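Local structure of putative lipoprotein YcdA (Bacillus subtilis subsp. subtilis str. 168, 4R4G) at residues K257-K262 with E269-Y274; D155-G160 with N179-S184; P76-E81 with I229-A234; M299-N302 with Q306-L309. The protein is of unknown function, but is a putative membrane-attached lipoprotein that joins an Ig-like N-terminal domain to an alpha+beta C-terminal domain. One frame throughout, in Å; residues are numbered along the deposited sequence. Where two conformers were deposited one is given.

Contact 1 (K257-K262 with E269-Y274)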
loop_
_atom_site.group_PDB
_atom_site.type_symbol
_atom_site.label_atom_id
_atom_site.label_comp_id
_atom_site.label_asym_id
_atom_site.label_seq_id
_atom_site.Cartn_x
_atom_site.Cartn_y
_atom_site.Cartn_z
ATOM N N LYS A 257 24.343 -6.009 -37.065
ATOM C CA LYS A 257 24.501 -6.126 -38.523
ATOM C C LYS A 257 25.320 -4.943 -39.053
ATOM O O LYS A 257 26.249 -5.150 -39.830
ATOM C CB LYS A 257 23.140 -6.203 -39.238
ATOM C CG LYS A 257 22.428 -7.551 -39.134
ATOM C CD LYS A 257 21.102 -7.515 -39.887
ATOM C CE LYS A 257 20.136 -8.587 -39.447
ATOM N NZ LYS A 257 18.769 -8.345 -39.981
ATOM N N ASP A 258 25.022 -3.720 -38.562
ATOM C CA ASP A 258 25.705 -2.465 -38.894
ATOM C C ASP A 258 27.202 -2.518 -38.521
ATOM O O ASP A 258 27.977 -1.762 -39.096
ATOM C CB ASP A 258 25.017 -1.282 -38.180
ATOM C CG ASP A 258 25.246 0.069 -38.831
ATOM O OD1 ASP A 258 26.391 0.571 -38.774
ATOM O OD2 ASP A 258 24.275 0.641 -39.362
ATOM N N TYR A 259 27.593 -3.419 -37.572
ATOM C CA TYR A 259 28.964 -3.691 -37.085
ATOM C C TYR A 259 29.671 -4.781 -37.938
ATOM O O TYR A 259 30.906 -4.853 -37.946
ATOM C CB TYR A 259 28.905 -4.112 -35.610
ATOM C CG TYR A 259 30.195 -4.611 -34.996
ATOM C CD1 TYR A 259 31.193 -3.724 -34.602
ATOM C CD2 TYR A 259 30.381 -5.964 -34.721
ATOM C CE1 TYR A 259 32.363 -4.174 -33.994
ATOM C CE2 TYR A 259 31.545 -6.425 -34.106
ATOM C CZ TYR A 259 32.533 -5.526 -33.740
ATOM O OH TYR A 259 33.678 -5.973 -33.125
ATOM N N TYR A 260 28.877 -5.643 -38.613
ATOM C CA TYR A 260 29.353 -6.670 -39.545
ATOM C C TYR A 260 29.546 -6.002 -40.918
ATOM O O TYR A 260 30.517 -6.337 -41.607
ATOM C CB TYR A 260 28.407 -7.891 -39.613
ATOM C CG TYR A 260 28.672 -8.952 -38.559
ATOM C CD1 TYR A 260 29.910 -9.588 -38.474
ATOM C CD2 TYR A 260 27.664 -9.368 -37.692
ATOM C CE1 TYR A 260 30.153 -10.577 -37.519
ATOM C CE2 TYR A 260 27.895 -10.356 -36.733
ATOM C CZ TYR A 260 29.143 -10.954 -36.647
ATOM O OH TYR A 260 29.375 -11.938 -35.716
ATOM N N SER A 261 28.634 -5.024 -41.283
ATOM C CA SER A 261 28.699 -4.233 -42.525
ATOM C C SER A 261 29.935 -3.312 -42.494
ATOM O O SER A 261 30.406 -2.864 -43.551
ATOM C CB SER A 261 27.422 -3.419 -42.728
ATOM O OG SER A 261 26.389 -4.181 -43.332
ATOM N N LYS A 262 30.476 -3.061 -41.269
ATOM C CA LYS A 262 31.675 -2.283 -40.948
ATOM C C LYS A 262 32.912 -3.211 -41.091
ATOM O O LYS A 262 33.653 -3.135 -42.083
ATOM C CB LYS A 262 31.586 -1.739 -39.492
ATOM C CG LYS A 262 30.876 -0.406 -39.260
ATOM C CD LYS A 262 31.025 0.047 -37.780
ATOM C CE LYS A 262 29.769 -0.071 -36.932
ATOM N NZ LYS A 262 30.076 -0.182 -35.474
ATOM N N GLU A 269 32.874 -13.468 -30.468
ATOM C CA GLU A 269 33.187 -12.754 -29.229
ATOM C C GLU A 269 33.108 -11.230 -29.449
ATOM O O GLU A 269 32.419 -10.551 -28.671
ATOM C CB GLU A 269 34.563 -13.165 -28.670
ATOM C CG GLU A 269 34.707 -12.891 -27.176
ATOM C CD GLU A 269 36.098 -12.962 -26.569
ATOM O OE1 GLU A 269 37.095 -12.842 -27.318
ATOM O OE2 GLU A 269 36.188 -13.077 -25.324
ATOM N N GLU A 270 33.792 -10.708 -30.512
ATOM C CA GLU A 270 33.806 -9.281 -30.890
ATOM C C GLU A 270 32.375 -8.703 -30.976
ATOM O O GLU A 270 32.081 -7.669 -30.360
ATOM C CB GLU A 270 34.498 -9.086 -32.250
ATOM C CG GLU A 270 36.017 -9.162 -32.263
ATOM C CD GLU A 270 36.602 -9.347 -33.653
ATOM O OE1 GLU A 270 36.498 -8.413 -34.483
ATOM O OE2 GLU A 270 37.161 -10.437 -33.914
ATOM N N ALA A 271 31.498 -9.407 -31.737
ATOM C CA ALA A 271 30.102 -9.075 -32.001
ATOM C C ALA A 271 29.231 -9.183 -30.749
ATOM O O ALA A 271 28.329 -8.362 -30.584
ATOM C CB ALA A 271 29.554 -9.972 -33.094
ATOM N N VAL A 272 29.488 -10.186 -29.876
ATOM C CA VAL A 272 28.742 -10.369 -28.622
ATOM C C VAL A 272 29.055 -9.192 -27.693
ATOM O O VAL A 272 28.131 -8.563 -27.185
ATOM C CB VAL A 272 29.022 -11.746 -27.951
ATOM C CG1 VAL A 272 28.743 -11.720 -26.444
ATOM C CG2 VAL A 272 28.204 -12.844 -28.617
ATOM N N LYS A 273 30.350 -8.877 -27.516
ATOM C CA LYS A 273 30.810 -7.780 -26.669
ATOM C C LYS A 273 30.225 -6.444 -27.147
ATOM O O LYS A 273 29.727 -5.682 -26.314
ATOM C CB LYS A 273 32.348 -7.747 -26.591
ATOM C CG LYS A 273 32.855 -8.662 -25.466
ATOM C CD LYS A 273 34.264 -9.214 -25.668
ATOM C CE LYS A 273 34.640 -10.145 -24.535
ATOM N NZ LYS A 273 36.099 -10.426 -24.497
ATOM N N TYR A 274 30.180 -6.213 -28.475
ATOM C CA TYR A 274 29.604 -5.000 -29.049
ATOM C C TYR A 274 28.099 -4.938 -28.780
ATOM O O TYR A 274 27.576 -3.856 -28.495
ATOM C CB TYR A 274 29.893 -4.913 -30.554
ATOM C CG TYR A 274 29.242 -3.727 -31.237
ATOM C CD1 TYR A 274 29.774 -2.444 -31.111
ATOM C CD2 TYR A 274 28.099 -3.885 -32.014
ATOM C CE1 TYR A 274 29.174 -1.347 -31.735
ATOM C CE2 TYR A 274 27.493 -2.798 -32.642
ATOM C CZ TYR A 274 28.045 -1.533 -32.517
ATOM O OH TYR A 274 27.438 -0.463 -33.138
#
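Tyr259 and Tyr274 stack across a helical hairpin, formed where helix 248-260 turns back through a short loop into helix 268-283. Their rings make an offset stack: the centroids lie 4.4 Å apart and the planes differ by 10°, while the two side chains run past each other in opposite directions. In both residues CG stands anti to the backbone N (chi1 172° in Tyr259), which sends each ring across the gap between the helices. The overlap extends beyond the rings at both ends. Tyr259 CB lies 3.5 Å from Tyr274 CE2, and Tyr274 CB sits over the Tyr259 ring in a CH-pi contact, 4.1 Å from its centroid. Further out, the Tyr259 hydroxyl comes beside the CB of Glu270, whose carboxylate turns to Ser267 for its hydrogen bond. The Tyr260 side chain brings its outer end to Ala271, with Tyr260 CZ 3.7 Å from Ala271 CB. Replacing Tyr259 by alanine would probably leave the Tyr274 ring without its stacking mate and free to turn, and open a gap beside Ala271. No hydrogen bond crosses; stacking and apolar touches carry this helix-loop-helix hairpin, with aromatic side chains packed between the helices near the connecting loop.

Contact 2 (D155-G160 with N179-S184); sequences DVLLFG and NDFNES
Leu157 and Leu158 meet Phe181 where helix 174-192 packs against the chain of helix 145-157, within the helical part of the C-terminal domain, whose family belongs to the NTF2 clan. The contact as a whole is small, burying 159 Å² between the segments, and no hydrogen bond crosses it. Its close side is built round one ring. Phe181 holds CG anti to its own backbone nitrogen (chi1 177°), an orientation that carries the phenyl group off its helix toward the other segment. Leu157 reaches it with one branch: CD2 lies 3.8 Å from Phe181 CB and 4.0 Å from Phe181 CG, and Leu157 CB stands over one face of the ring. Leu158 starts out pointing away, but its CD2 methyl returns to within 4.0 Å of Phe181 CZ, the two side chains crossing at about a right angle. Val320 of helix 314-321 touches both Leu158 and Phe181, so a third helix joins this apolar cluster.

The other side is looser. Asn179 and Asp180 are exposed, and Gly160, also exposed, leaves the helical conformation with a positive phi of 66°. A bound tetraethylene glycol, probably from the crystallisation liquor, lies about 4 Å from the Phe181 side chain. Asn182 OD1, which accepts a hydrogen bond from Lys213, lies at the ring edge in its plane. The nearest approach of the two segments belongs to the close side: Leu157 O, to which Lys213 also donates weakly, lies 3.4 Å from Phe181 CE2.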
loop_
_atom_site.group_PDB
_atom_site.type_symbol
_atom_site.label_atom_id
_atom_site.label_comp_id
_atom_site.label_asym_id
_atom_site.label_seq_id
_atom_site.Cartn_x
_atom_site.Cartn_y
_atom_site.Cartn_z
ATOM N N ASP A 155 12.315 3.570 -6.557
ATOM C CA ASP A 155 13.253 4.654 -6.836
ATOM C C ASP A 155 14.717 4.190 -6.762
ATOM O O ASP A 155 15.457 4.325 -7.745
ATOM C CB ASP A 155 13.020 5.815 -5.854
ATOM C CG ASP A 155 11.988 6.845 -6.271
ATOM O OD1 ASP A 155 11.214 6.574 -7.218
ATOM O OD2 ASP A 155 11.970 7.930 -5.669
ATOM N N VAL A 156 15.115 3.595 -5.618
ATOM C CA VAL A 156 16.494 3.163 -5.391
ATOM C C VAL A 156 16.862 1.918 -6.204
ATOM O O VAL A 156 17.968 1.888 -6.745
ATOM C CB VAL A 156 16.851 2.977 -3.892
ATOM C CG1 VAL A 156 16.585 4.253 -3.106
ATOM C CG2 VAL A 156 16.123 1.797 -3.264
ATOM N N LEU A 157 15.975 0.908 -6.288
ATOM C CA LEU A 157 16.271 -0.343 -6.979
ATOM C C LEU A 157 16.083 -0.313 -8.454
ATOM O O LEU A 157 16.919 -0.862 -9.161
ATOM C CB LEU A 157 15.408 -1.496 -6.475
ATOM C CG LEU A 157 15.524 -1.945 -5.041
ATOM C CD1 LEU A 157 14.543 -3.042 -4.795
ATOM C CD2 LEU A 157 16.926 -2.399 -4.712
ATOM N N LEU A 158 14.933 0.175 -8.931
ATOM C CA LEU A 158 14.613 0.097 -10.352
ATOM C C LEU A 158 14.996 1.337 -11.130
ATOM O O LEU A 158 15.427 1.213 -12.275
ATOM C CB LEU A 158 13.115 -0.194 -10.520
ATOM C CG LEU A 158 12.702 -1.599 -10.077
ATOM C CD1 LEU A 158 11.294 -1.646 -9.722
ATOM C CD2 LEU A 158 12.993 -2.630 -11.144
ATOM N N PHE A 159 14.848 2.518 -10.532
ATOM C CA PHE A 159 15.132 3.763 -11.229
ATOM C C PHE A 159 16.544 4.261 -11.018
ATOM O O PHE A 159 16.963 5.183 -11.713
ATOM C CB PHE A 159 14.135 4.852 -10.797
ATOM C CG PHE A 159 12.685 4.607 -11.158
ATOM C CD1 PHE A 159 12.332 3.632 -12.084
ATOM C CD2 PHE A 159 11.672 5.353 -10.570
ATOM C CE1 PHE A 159 10.997 3.420 -12.421
ATOM C CE2 PHE A 159 10.338 5.126 -10.894
ATOM C CZ PHE A 159 10.010 4.162 -11.818
ATOM N N GLY A 160 17.264 3.680 -10.065
ATOM C CA GLY A 160 18.614 4.116 -9.714
ATOM C C GLY A 160 18.628 5.512 -9.108
ATOM O O GLY A 160 19.688 6.103 -8.934
ATOM N N ASN A 179 22.980 -3.345 -4.073
ATOM C CA ASN A 179 24.089 -4.188 -4.510
ATOM C C ASN A 179 23.632 -5.626 -4.681
ATOM O O ASN A 179 23.967 -6.261 -5.687
ATOM C CB ASN A 179 25.266 -4.097 -3.541
ATOM C CG ASN A 179 26.152 -2.905 -3.802
ATOM O OD1 ASN A 179 25.721 -1.742 -3.761
ATOM N ND2 ASN A 179 27.412 -3.168 -4.096
ATOM N N ASP A 180 22.819 -6.120 -3.735
ATOM C CA ASP A 180 22.266 -7.467 -3.818
ATOM C C ASP A 180 21.369 -7.593 -5.046
ATOM O O ASP A 180 21.499 -8.571 -5.787
ATOM C CB ASP A 180 21.496 -7.838 -2.540
ATOM C CG ASP A 180 22.347 -8.113 -1.305
ATOM O OD1 ASP A 180 23.607 -8.200 -1.441
ATOM O OD2 ASP A 180 21.764 -8.250 -0.206
ATOM N N PHE A 181 20.512 -6.565 -5.293
ATOM C CA PHE A 181 19.595 -6.516 -6.434
ATOM C C PHE A 181 20.366 -6.523 -7.735
ATOM O O PHE A 181 20.081 -7.356 -8.582
ATOM C CB PHE A 181 18.651 -5.294 -6.364
ATOM C CG PHE A 181 17.729 -5.143 -7.562
ATOM C CD1 PHE A 181 16.516 -5.824 -7.620
ATOM C CD2 PHE A 181 18.079 -4.318 -8.634
ATOM C CE1 PHE A 181 15.679 -5.698 -8.734
ATOM C CE2 PHE A 181 17.242 -4.193 -9.744
ATOM C CZ PHE A 181 16.047 -4.877 -9.784
ATOM N N ASN A 182 21.341 -5.613 -7.887
ATOM C CA ASN A 182 22.196 -5.507 -9.065
ATOM C C ASN A 182 22.962 -6.796 -9.348
ATOM O O ASN A 182 23.120 -7.157 -10.508
ATOM C CB ASN A 182 23.168 -4.348 -8.899
ATOM C CG ASN A 182 22.480 -3.008 -8.939
ATOM O OD1 ASN A 182 21.303 -2.898 -9.266
ATOM N ND2 ASN A 182 23.185 -1.956 -8.591
ATOM N N GLU A 183 23.417 -7.503 -8.315
ATOM C CA GLU A 183 24.149 -8.740 -8.547
ATOM C C GLU A 183 23.211 -9.828 -9.025
ATOM O O GLU A 183 23.495 -10.475 -10.032
ATOM C CB GLU A 183 24.944 -9.175 -7.311
ATOM C CG GLU A 183 26.229 -8.373 -7.112
ATOM C CD GLU A 183 27.132 -8.158 -8.317
ATOM O OE1 GLU A 183 27.443 -9.142 -9.029
ATOM O OE2 GLU A 183 27.531 -6.992 -8.544
ATOM N N SER A 184 22.063 -9.963 -8.364
ATOM C CA SER A 184 21.016 -10.916 -8.713
ATOM C C SER A 184 20.541 -10.665 -10.156
ATOM O O SER A 184 20.371 -11.619 -10.914
ATOM C CB SER A 184 19.865 -10.792 -7.717
ATOM O OG SER A 184 18.723 -11.547 -8.081
#

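Contact 3 (P76-E81 with I229-A234)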
loop_
_atom_site.group_PDB
_atom_site.type_symbol
_atom_site.label_atom_id
_atom_site.label_comp_id
_atom_site.label_asym_id
_atom_site.label_seq_id
_atom_site.Cartn_x
_atom_site.Cartn_y
_atom_site.Cartn_z
ATOM N N PRO A 76 -14.153 -5.020 10.210
ATOM C CA PRO A 76 -12.709 -4.997 9.921
ATOM C C PRO A 76 -12.288 -6.353 9.313
ATOM O O PRO A 76 -13.145 -7.235 9.212
ATOM C CB PRO A 76 -12.097 -4.760 11.313
ATOM C CG PRO A 76 -13.017 -5.437 12.237
ATOM C CD PRO A 76 -14.402 -5.284 11.649
ATOM N N GLU A 77 -10.989 -6.552 8.933
ATOM C CA GLU A 77 -10.544 -7.842 8.389
ATOM C C GLU A 77 -10.683 -8.916 9.466
ATOM O O GLU A 77 -11.141 -10.011 9.165
ATOM C CB GLU A 77 -9.108 -7.765 7.853
ATOM C CG GLU A 77 -8.555 -9.064 7.266
ATOM C CD GLU A 77 -7.742 -9.935 8.208
ATOM O OE1 GLU A 77 -7.334 -9.440 9.286
ATOM O OE2 GLU A 77 -7.480 -11.105 7.848
ATOM N N ASP A 78 -10.354 -8.589 10.724
ATOM C CA ASP A 78 -10.487 -9.536 11.823
ATOM C C ASP A 78 -11.617 -9.045 12.711
ATOM O O ASP A 78 -11.423 -8.133 13.509
ATOM C CB ASP A 78 -9.149 -9.671 12.569
ATOM C CG ASP A 78 -9.098 -10.678 13.689
ATOM O OD1 ASP A 78 -10.146 -11.289 13.995
ATOM O OD2 ASP A 78 -8.024 -10.826 14.296
ATOM N N TYR A 79 -12.813 -9.650 12.566
ATOM C CA TYR A 79 -14.015 -9.253 13.291
ATOM C C TYR A 79 -13.788 -9.197 14.811
ATOM O O TYR A 79 -14.531 -8.491 15.489
ATOM C CB TYR A 79 -15.214 -10.164 12.951
ATOM C CG TYR A 79 -16.511 -9.683 13.569
ATOM C CD1 TYR A 79 -17.176 -8.573 13.059
ATOM C CD2 TYR A 79 -17.041 -10.301 14.696
ATOM C CE1 TYR A 79 -18.345 -8.102 13.642
ATOM C CE2 TYR A 79 -18.204 -9.822 15.301
ATOM C CZ TYR A 79 -18.844 -8.712 14.774
ATOM O OH TYR A 79 -20.003 -8.212 15.319
ATOM N N SER A 80 -12.757 -9.892 15.351
ATOM C CA SER A 80 -12.460 -9.853 16.788
ATOM C C SER A 80 -12.044 -8.439 17.205
ATOM O O SER A 80 -12.189 -8.109 18.375
ATOM C CB SER A 80 -11.389 -10.871 17.170
ATOM O OG SER A 80 -10.120 -10.568 16.611
ATOM N N GLU A 81 -11.616 -7.590 16.238
ATOM C CA GLU A 81 -11.222 -6.197 16.456
ATOM C C GLU A 81 -12.420 -5.268 16.640
ATOM O O GLU A 81 -12.232 -4.053 16.753
ATOM C CB GLU A 81 -10.428 -5.664 15.255
ATOM C CG GLU A 81 -8.999 -6.162 15.034
ATOM C CD GLU A 81 -8.375 -5.522 13.797
ATOM O OE1 GLU A 81 -8.592 -4.302 13.582
ATOM O OE2 GLU A 81 -7.712 -6.248 13.018
ATOM N N ILE A 229 -4.788 -2.395 4.986
ATOM C CA ILE A 229 -3.847 -2.546 6.095
ATOM C C ILE A 229 -4.494 -3.490 7.079
ATOM O O ILE A 229 -5.695 -3.364 7.368
ATOM C CB ILE A 229 -3.411 -1.223 6.784
ATOM C CG1 ILE A 229 -2.882 -0.202 5.770
ATOM C CG2 ILE A 229 -2.394 -1.491 7.932
ATOM C CD1 ILE A 229 -3.162 1.172 6.129
ATOM N N SER A 230 -3.701 -4.451 7.572
ATOM C CA SER A 230 -4.146 -5.457 8.513
ATOM C C SER A 230 -2.994 -5.819 9.425
ATOM O O SER A 230 -2.120 -6.635 9.107
ATOM C CB SER A 230 -4.724 -6.678 7.796
ATOM O OG SER A 230 -5.931 -6.386 7.102
ATOM N N LYS A 231 -3.009 -5.146 10.576
ATOM C CA LYS A 231 -2.088 -5.268 11.693
ATOM C C LYS A 231 -0.711 -4.800 11.243
ATOM O O LYS A 231 -0.589 -3.620 10.913
ATOM C CB LYS A 231 -2.116 -6.688 12.316
ATOM C CG LYS A 231 -3.470 -7.027 12.958
ATOM C CD LYS A 231 -3.551 -8.468 13.431
ATOM C CE LYS A 231 -4.835 -8.762 14.175
ATOM N NZ LYS A 231 -4.721 -10.012 14.978
ATOM N N ASP A 232 0.290 -5.688 11.184
ATOM C CA ASP A 232 1.656 -5.320 10.812
ATOM C C ASP A 232 1.962 -5.499 9.305
ATOM O O ASP A 232 3.133 -5.436 8.910
ATOM C CB ASP A 232 2.666 -6.101 11.673
ATOM C CG ASP A 232 3.097 -5.354 12.929
ATOM O OD1 ASP A 232 2.225 -4.712 13.573
ATOM O OD2 ASP A 232 4.304 -5.406 13.270
ATOM N N GLU A 233 0.928 -5.669 8.461
ATOM C CA GLU A 233 1.184 -5.829 7.037
ATOM C C GLU A 233 0.094 -5.208 6.159
ATOM O O GLU A 233 -1.105 -5.374 6.427
ATOM C CB GLU A 233 1.470 -7.301 6.641
ATOM C CG GLU A 233 0.409 -8.365 6.898
ATOM C CD GLU A 233 0.817 -9.781 6.504
ATOM O OE1 GLU A 233 1.951 -10.206 6.836
ATOM O OE2 GLU A 233 -0.013 -10.472 5.868
ATOM N N ALA A 234 0.540 -4.480 5.096
ATOM C CA ALA A 234 -0.323 -3.794 4.125
ATOM C C ALA A 234 -0.251 -4.396 2.740
ATOM O O ALA A 234 0.698 -5.116 2.425
ATOM C CB ALA A 234 0.055 -2.326 4.032
#
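Asp78 OD1 is gripped by two donors of one residue, while the other oxygen of the same carboxylate faces Lys231. Ser80 OG donates to Asp78 OD1 at 2.7 Å and Ser80 N to the same atom at 3.3 Å, the backbone bond closing an Asx turn. Both approach from the same face, more than 50° out of the carboxylate plane, and this double hold probably limits rotation of the group. Across the contact, Lys231 NZ makes a weak salt bridge with Asp78 OD2 at 3.5 Å. The lysine chain is extended beyond CG, which carries NZ to the carboxylate although its CB does not point straight at it. Glu81 adds a second negative charge: Glu81 OE2 lies 5.2 Å from Lys231 NZ, too far for a pair but near enough perhaps to favour the ammonium group. Separately, Glu77 CB lies 3.5 Å from Ser230 OG. Residues 230-233 form a type II' beta turn with Lys231, phi 66°, in its second position. Thus the tip of the hairpin joining strands 221-230 and 233-244 in the C-terminal domain meets the loop between strands 69-71 and 86-88 of the Ig-like domain, a small surface bridge between the two domains.

Contact 4 (M299-N302 with Q306-L309); sequences MKKN and QWQL
Lys301 lies over Trp307 in a beta hairpin, where strand 293-301 turns back into the short strand 307-308 at one side of the C-terminal sheet. Lys301 and Trp307 form an antiparallel non-hydrogen-bonded pair with CA atoms 4.5 Å apart. Starting at the root of the lysine, CB sits over the six-membered ring in a CH-pi contact, 3.5 Å from its centroid and 4° off the ring normal. CG is next, 4.0 Å from Trp307 CE2, and CD follows at 3.7 Å from Trp307 CZ2. There the chain bends (chi3 88°) and its end leaves the indole, NZ making a weak, long ion pair with Asp305. From another direction, CB of Met299, deposited as selenomethionine, comes to 3.5 Å from Trp307 CE3. Ser146 and Ala149 of helix 145-157 also touch the Trp307 side chain, which is buried between sheet and helix. With an alanine in place of Trp307, the methylenes of Lys301 would probably lose the face they lie on, and a gap would open beneath helix 145-157. The neighbouring pair, Lys300 and Gln308, is hydrogen-bonded in both directions, Lys300 N to Gln308 O and Gln308 N to Lys300 O, each at 3.0 Å. Nearer the turn, Asn302 N donates to Gln306 O and the side-chain amides add a further link: Asn302 ND2 donates to a lone pair of Gln306 OE1 at 2.8 Å, although that oxygen stands 31° out of the asparagine amide plane.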
loop_
_atom_site.group_PDB
_atom_site.type_symbol
_atom_site.label_atom_id
_atom_site.label_comp_id
_atom_site.label_asym_id
_atom_site.label_seq_id
_atom_site.Cartn_x
_atom_site.Cartn_y
_atom_site.Cartn_z
HETATM N N MSE A 299 3.632 -5.318 2.002
HETATM C CA MSE A 299 4.610 -4.581 2.808
HETATM C C MSE A 299 4.472 -5.027 4.248
HETATM O O MSE A 299 3.377 -5.424 4.654
HETATM C CB MSE A 299 4.383 -3.057 2.723
HETATM C CG MSE A 299 4.459 -2.463 1.326
HETATM SE SE MSE A 299 6.175 -2.656 0.494
HETATM C CE MSE A 299 7.247 -1.360 1.509
ATOM N N LYS A 300 5.545 -4.919 5.037
ATOM C CA LYS A 300 5.516 -5.317 6.437
ATOM C C LYS A 300 6.086 -4.202 7.297
ATOM O O LYS A 300 7.203 -3.745 7.052
ATOM C CB LYS A 300 6.283 -6.644 6.629
ATOM C CG LYS A 300 5.412 -7.886 6.371
ATOM C CD LYS A 300 6.207 -9.177 6.083
ATOM C CE LYS A 300 5.344 -10.421 6.213
ATOM N NZ LYS A 300 6.013 -11.642 5.678
ATOM N N LYS A 301 5.303 -3.757 8.302
ATOM C CA LYS A 301 5.663 -2.676 9.230
ATOM C C LYS A 301 6.457 -3.192 10.438
ATOM O O LYS A 301 6.167 -4.274 10.952
ATOM C CB LYS A 301 4.388 -1.955 9.712
ATOM C CG LYS A 301 4.618 -0.698 10.556
ATOM C CD LYS A 301 3.312 -0.045 10.992
ATOM C CE LYS A 301 2.733 -0.575 12.291
ATOM N NZ LYS A 301 1.441 0.094 12.636
ATOM N N ASN A 302 7.435 -2.400 10.903
ATOM C CA ASN A 302 8.231 -2.724 12.079
ATOM C C ASN A 302 7.654 -1.972 13.314
ATOM O O ASN A 302 6.486 -1.561 13.285
ATOM C CB ASN A 302 9.722 -2.430 11.830
ATOM C CG ASN A 302 10.171 -0.985 11.847
ATOM O OD1 ASN A 302 9.384 -0.031 11.843
ATOM N ND2 ASN A 302 11.474 -0.797 11.920
ATOM N N GLN A 306 7.984 1.577 9.932
ATOM C CA GLN A 306 8.764 1.547 8.712
ATOM C C GLN A 306 8.278 0.384 7.897
ATOM O O GLN A 306 8.111 -0.710 8.435
ATOM C CB GLN A 306 10.247 1.416 9.025
ATOM C CG GLN A 306 10.850 2.643 9.661
ATOM C CD GLN A 306 12.279 2.387 10.026
ATOM O OE1 GLN A 306 12.637 1.329 10.547
ATOM N NE2 GLN A 306 13.145 3.342 9.746
ATOM N N TRP A 307 8.007 0.607 6.621
ATOM C CA TRP A 307 7.493 -0.457 5.782
ATOM C C TRP A 307 8.587 -1.059 4.907
ATOM O O TRP A 307 9.441 -0.345 4.379
ATOM C CB TRP A 307 6.326 0.051 4.954
ATOM C CG TRP A 307 5.142 0.411 5.794
ATOM C CD1 TRP A 307 4.881 1.620 6.371
ATOM C CD2 TRP A 307 4.087 -0.464 6.197
ATOM N NE1 TRP A 307 3.704 1.562 7.080
ATOM C CE2 TRP A 307 3.194 0.292 6.992
ATOM C CE3 TRP A 307 3.800 -1.820 5.961
ATOM C CZ2 TRP A 307 2.013 -0.250 7.509
ATOM C CZ3 TRP A 307 2.642 -2.364 6.496
ATOM C CH2 TRP A 307 1.755 -1.580 7.243
ATOM N N GLN A 308 8.569 -2.393 4.795
ATOM C CA GLN A 308 9.562 -3.168 4.072
ATOM C C GLN A 308 8.958 -4.114 3.043
ATOM O O GLN A 308 7.862 -4.646 3.228
ATOM C CB GLN A 308 10.396 -3.988 5.063
ATOM C CG GLN A 308 11.656 -3.293 5.550
ATOM C CD GLN A 308 12.459 -4.175 6.468
ATOM O OE1 GLN A 308 12.019 -4.535 7.574
ATOM N NE2 GLN A 308 13.664 -4.526 6.040
ATOM N N LEU A 309 9.718 -4.326 1.955
ATOM C CA LEU A 309 9.419 -5.255 0.864
ATOM C C LEU A 309 10.404 -6.432 0.944
ATOM O O LEU A 309 11.618 -6.204 0.964
ATOM C CB LEU A 309 9.511 -4.552 -0.511
ATOM C CG LEU A 309 9.267 -5.426 -1.729
ATOM C CD1 LEU A 309 7.907 -6.061 -1.689
ATOM C CD2 LEU A 309 9.442 -4.659 -3.004
#

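How the contacts relate
Contacts 3 and 4 are joined directly, being on neighbouring strands of one sheet: Asp232 O and Lys301 N lie 2.8 Å apart and Ala234 O and Met299 N 3.0 Å, both probable hydrogen bonds, and Ala234 N packs on Trp307 CZ3. The hairpin tip that meets the Ig-like domain is thus continuous with the indole cluster. Contact 2 is about 6 Å from contact 4 at nearest atoms; helix 145-157 connects them, contributing Leu157 to one and covering Trp307 in the other. Contact 1 is remote, about 17 Å from contact 2 and 41 Å from contact 3 at nearest atoms. The tetraethylene glycol lies by contact 2; no active site is known.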